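Local coordinates for reticulocyte binding protein (Streptococcus agalactiae COH1, PDB 3FAW) that probably hydrolyses alpha-1,6 branch linkages of pullulan and related alpha-glucans as a cell-wall-anchored pullulanase of the streptococcal surface, at residues Y569-D580 and F616-K627. Sequence-based numbering, arbitrary orientation. Where two conformers were deposited one is given.
Sequences YIAAHDNLTLHD and FIHSGQEYGRTK
In the TIM barrel of this pullulanase, parallel strands 566-568 and 614-618 are neighbours, and the loops leaving their C-terminal ends, where GH13 enzymes form the active site, pack together. His-573, hydrogen-bonded through ND1 to Glu-272, and Asp-574 probably match the His-Asp pair of the family's conserved region IV. At the end of strand 614-618, Phe-616 CD2 lies 3.7 Å from Tyr-569 CB, and water 1 joins Ile-570 N, Phe-616 O and Gln-621 OE1. His-618, with CG anti to its backbone N (chi1 176°), lays its flat imidazole against the Ala-572 backbone; Ala-572 C lies 3.2 Å from His-618 CD2. Ala-571, with only a methyl, fits between His-618 CB and Gln-621 OE1. Thr-577 caps helix 578-586: its OG1 accepts from Asp-580 N and donates to Arg-625 O at 2.7 Å, a double role suited to a hydroxyl. Extended Lys-627 passes Thr-577 CG2, bringing NZ to waters 2 and 3 and Ser-663. Asp-580 OD2 takes Lys-627 N on its syn lone pair at 2.8 Å. Asp-580 OD1 receives Thr-626 OG1 on its syn side; His-579 ND1 meets OD1 from the anti side, tilted out of the carboxylate plane, with OD1 in the imidazole plane.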
# COMPACT_ATOMS: atom_id res chain seq x y z
N TYR A 569 -10.35 9.30 -5.15
CA TYR A 569 -9.33 10.17 -4.58
C TYR A 569 -8.80 11.19 -5.58
O TYR A 569 -8.90 11.01 -6.80
CB TYR A 569 -8.17 9.34 -4.01
CG TYR A 569 -7.10 8.89 -4.99
CD1 TYR A 569 -7.42 8.29 -6.20
CD2 TYR A 569 -5.75 9.04 -4.67
CE1 TYR A 569 -6.42 7.86 -7.08
CE2 TYR A 569 -4.76 8.61 -5.53
CZ TYR A 569 -5.09 8.02 -6.73
OH TYR A 569 -4.08 7.60 -7.58
N ILE A 570 -8.23 12.26 -5.03
CA ILE A 570 -7.52 13.26 -5.84
C ILE A 570 -6.10 13.55 -5.32
O ILE A 570 -5.33 14.24 -5.97
CB ILE A 570 -8.32 14.57 -5.98
CG1 ILE A 570 -8.77 15.11 -4.61
CG2 ILE A 570 -9.51 14.35 -6.90
CD1 ILE A 570 -9.49 16.45 -4.67
N ALA A 571 -5.74 12.99 -4.16
CA ALA A 571 -4.38 13.11 -3.63
C ALA A 571 -4.03 11.95 -2.70
O ALA A 571 -4.90 11.25 -2.20
CB ALA A 571 -4.21 14.43 -2.91
N ALA A 572 -2.73 11.78 -2.48
CA ALA A 572 -2.19 10.75 -1.60
C ALA A 572 -0.76 11.13 -1.25
O ALA A 572 -0.29 12.19 -1.64
CB ALA A 572 -2.24 9.40 -2.27
N HIS A 573 -0.07 10.25 -0.52
CA HIS A 573 1.33 10.50 -0.14
C HIS A 573 2.23 10.67 -1.37
O HIS A 573 3.20 11.42 -1.31
CB HIS A 573 1.85 9.38 0.76
CG HIS A 573 2.11 8.09 0.04
ND1 HIS A 573 1.16 7.10 -0.06
CD2 HIS A 573 3.19 7.65 -0.64
CE1 HIS A 573 1.66 6.09 -0.77
NE2 HIS A 573 2.89 6.41 -1.13
N ASP A 574 1.90 9.97 -2.45
CA ASP A 574 2.64 10.04 -3.72
C ASP A 574 2.28 11.29 -4.50
O ASP A 574 1.16 11.79 -4.37
CB ASP A 574 2.31 8.83 -4.62
CG ASP A 574 3.03 7.57 -4.20
OD1 ASP A 574 4.16 7.65 -3.70
OD2 ASP A 574 2.45 6.48 -4.42
N ASN A 575 3.22 11.78 -5.31
CA ASN A 575 2.98 12.93 -6.20
C ASN A 575 2.74 14.25 -5.44
O ASN A 575 2.84 14.28 -4.22
CB ASN A 575 1.85 12.62 -7.19
CG ASN A 575 2.07 11.31 -7.93
OD1 ASN A 575 3.03 11.17 -8.69
ND2 ASN A 575 1.19 10.34 -7.71
N LEU A 576 2.47 15.34 -6.16
CA LEU A 576 2.23 16.64 -5.52
C LEU A 576 0.99 16.61 -4.63
O LEU A 576 0.02 15.91 -4.94
CB LEU A 576 2.06 17.76 -6.56
CG LEU A 576 3.28 18.10 -7.43
CD1 LEU A 576 2.87 19.01 -8.58
CD2 LEU A 576 4.38 18.75 -6.59
N THR A 577 1.01 17.36 -3.53
CA THR A 577 -0.18 17.53 -2.69
C THR A 577 -1.26 18.25 -3.50
O THR A 577 -0.96 18.91 -4.51
CB THR A 577 0.08 18.34 -1.40
OG1 THR A 577 0.35 19.71 -1.72
CG2 THR A 577 1.25 17.75 -0.59
N LEU A 578 -2.51 18.14 -3.05
CA LEU A 578 -3.63 18.79 -3.72
C LEU A 578 -3.44 20.30 -3.85
O LEU A 578 -3.73 20.89 -4.89
CB LEU A 578 -4.94 18.49 -2.97
CG LEU A 578 -6.23 19.03 -3.62
CD1 LEU A 578 -6.32 18.61 -5.08
CD2 LEU A 578 -7.44 18.56 -2.82
N HIS A 579 -2.95 20.93 -2.78
CA HIS A 579 -2.65 22.37 -2.79
C HIS A 579 -1.59 22.71 -3.85
O HIS A 579 -1.78 23.62 -4.67
CB HIS A 579 -2.15 22.80 -1.41
CG HIS A 579 -1.68 24.22 -1.35
ND1 HIS A 579 -0.38 24.58 -1.63
CD2 HIS A 579 -2.34 25.36 -1.03
CE1 HIS A 579 -0.26 25.89 -1.50
NE2 HIS A 579 -1.43 26.39 -1.14
N ASP A 580 -0.48 21.98 -3.81
CA ASP A 580 0.67 22.27 -4.67
C ASP A 580 0.40 22.01 -6.15
O ASP A 580 0.89 22.75 -7.01
CB ASP A 580 1.89 21.45 -4.21
CG ASP A 580 2.41 21.88 -2.84
OD1 ASP A 580 2.01 22.93 -2.30
OD2 ASP A 580 3.26 21.14 -2.29
N PHE A 616 -11.60 8.58 -0.19
CA PHE A 616 -10.22 8.55 0.30
C PHE A 616 -9.69 9.98 0.43
O PHE A 616 -9.80 10.77 -0.51
CB PHE A 616 -9.36 7.75 -0.69
CG PHE A 616 -7.93 7.58 -0.26
CD1 PHE A 616 -7.55 6.48 0.50
CD2 PHE A 616 -6.95 8.48 -0.66
CE1 PHE A 616 -6.23 6.30 0.88
CE2 PHE A 616 -5.63 8.32 -0.28
CZ PHE A 616 -5.27 7.22 0.48
N ILE A 617 -9.10 10.29 1.59
CA ILE A 617 -8.53 11.60 1.85
C ILE A 617 -7.07 11.46 2.29
O ILE A 617 -6.76 10.67 3.19
CB ILE A 617 -9.32 12.35 2.97
CG1 ILE A 617 -10.77 12.59 2.54
CG2 ILE A 617 -8.65 13.67 3.33
CD1 ILE A 617 -10.94 13.53 1.35
N HIS A 618 -6.18 12.21 1.65
CA HIS A 618 -4.77 12.26 2.05
C HIS A 618 -4.62 13.13 3.29
O HIS A 618 -5.21 14.21 3.36
CB HIS A 618 -3.91 12.81 0.91
CG HIS A 618 -2.47 13.00 1.26
ND1 HIS A 618 -1.66 14.08 1.17
CD2 HIS A 618 -1.68 11.98 1.74
CE1 HIS A 618 -0.42 13.71 1.61
NE2 HIS A 618 -0.45 12.43 1.95
N SER A 619 -3.82 12.69 4.26
CA SER A 619 -3.59 13.51 5.45
C SER A 619 -3.04 14.87 5.05
O SER A 619 -2.02 14.95 4.35
CB SER A 619 -2.63 12.82 6.42
OG SER A 619 -2.38 13.62 7.56
N GLY A 620 -3.73 15.92 5.46
CA GLY A 620 -3.37 17.29 5.09
C GLY A 620 -4.19 17.85 3.94
O GLY A 620 -4.19 19.06 3.71
N GLN A 621 -4.88 16.97 3.21
CA GLN A 621 -5.78 17.38 2.14
C GLN A 621 -6.91 18.25 2.70
O GLN A 621 -7.45 19.11 2.00
CB GLN A 621 -6.35 16.16 1.42
CG GLN A 621 -7.13 16.45 0.13
CD GLN A 621 -7.67 15.18 -0.51
OE1 GLN A 621 -7.03 14.13 -0.49
NE2 GLN A 621 -8.87 15.26 -1.08
N GLU A 622 -7.26 18.02 3.96
CA GLU A 622 -8.31 18.80 4.64
C GLU A 622 -7.94 20.27 4.89
O GLU A 622 -8.84 21.09 4.97
CB GLU A 622 -8.75 18.12 5.96
CG GLU A 622 -7.77 18.22 7.14
CD GLU A 622 -6.75 17.09 7.18
OE1 GLU A 622 -6.39 16.54 6.11
OE2 GLU A 622 -6.29 16.76 8.30
N TYR A 623 -6.65 20.59 5.02
CA TYR A 623 -6.23 21.97 5.29
C TYR A 623 -5.41 22.63 4.17
O TYR A 623 -5.21 23.84 4.20
CB TYR A 623 -5.49 22.08 6.65
CG TYR A 623 -4.05 21.61 6.67
CD1 TYR A 623 -3.01 22.44 6.24
CD2 TYR A 623 -3.71 20.35 7.14
CE1 TYR A 623 -1.69 22.02 6.27
CE2 TYR A 623 -2.39 19.92 7.17
CZ TYR A 623 -1.39 20.75 6.73
OH TYR A 623 -0.08 20.31 6.76
N GLY A 624 -4.95 21.86 3.19
CA GLY A 624 -4.13 22.41 2.10
C GLY A 624 -2.64 22.25 2.33
O GLY A 624 -1.85 23.18 2.12
N ARG A 625 -2.26 21.04 2.74
CA ARG A 625 -0.87 20.68 3.01
C ARG A 625 0.05 20.95 1.81
O ARG A 625 -0.32 20.72 0.66
CB ARG A 625 -0.82 19.19 3.38
CG ARG A 625 0.55 18.62 3.70
CD ARG A 625 0.41 17.18 4.15
NE ARG A 625 1.69 16.49 4.23
CZ ARG A 625 1.87 15.28 4.73
NH1 ARG A 625 0.85 14.58 5.21
NH2 ARG A 625 3.09 14.75 4.76
N THR A 626 1.25 21.44 2.11
CA THR A 626 2.24 21.79 1.08
C THR A 626 3.59 21.13 1.34
O THR A 626 3.95 20.85 2.49
CB THR A 626 2.45 23.33 1.00
OG1 THR A 626 3.28 23.64 -0.13
CG2 THR A 626 3.10 23.85 2.27
N LYS A 627 4.32 20.89 0.26
CA LYS A 627 5.68 20.35 0.32
C LYS A 627 6.66 21.26 -0.42
O LYS A 627 7.51 20.79 -1.19
CB LYS A 627 5.71 18.93 -0.27
CG LYS A 627 4.87 17.93 0.51
CD LYS A 627 4.96 16.52 -0.06
CE LYS A 627 4.11 15.56 0.77
NZ LYS A 627 3.99 14.19 0.18
O HOH W 1 -8.55 12.40 -2.22
O HOH W 2 1.58 14.43 -1.69
O HOH W 3 5.19 12.96 -2.37
O HOH W 4 -3.00 19.73 -0.02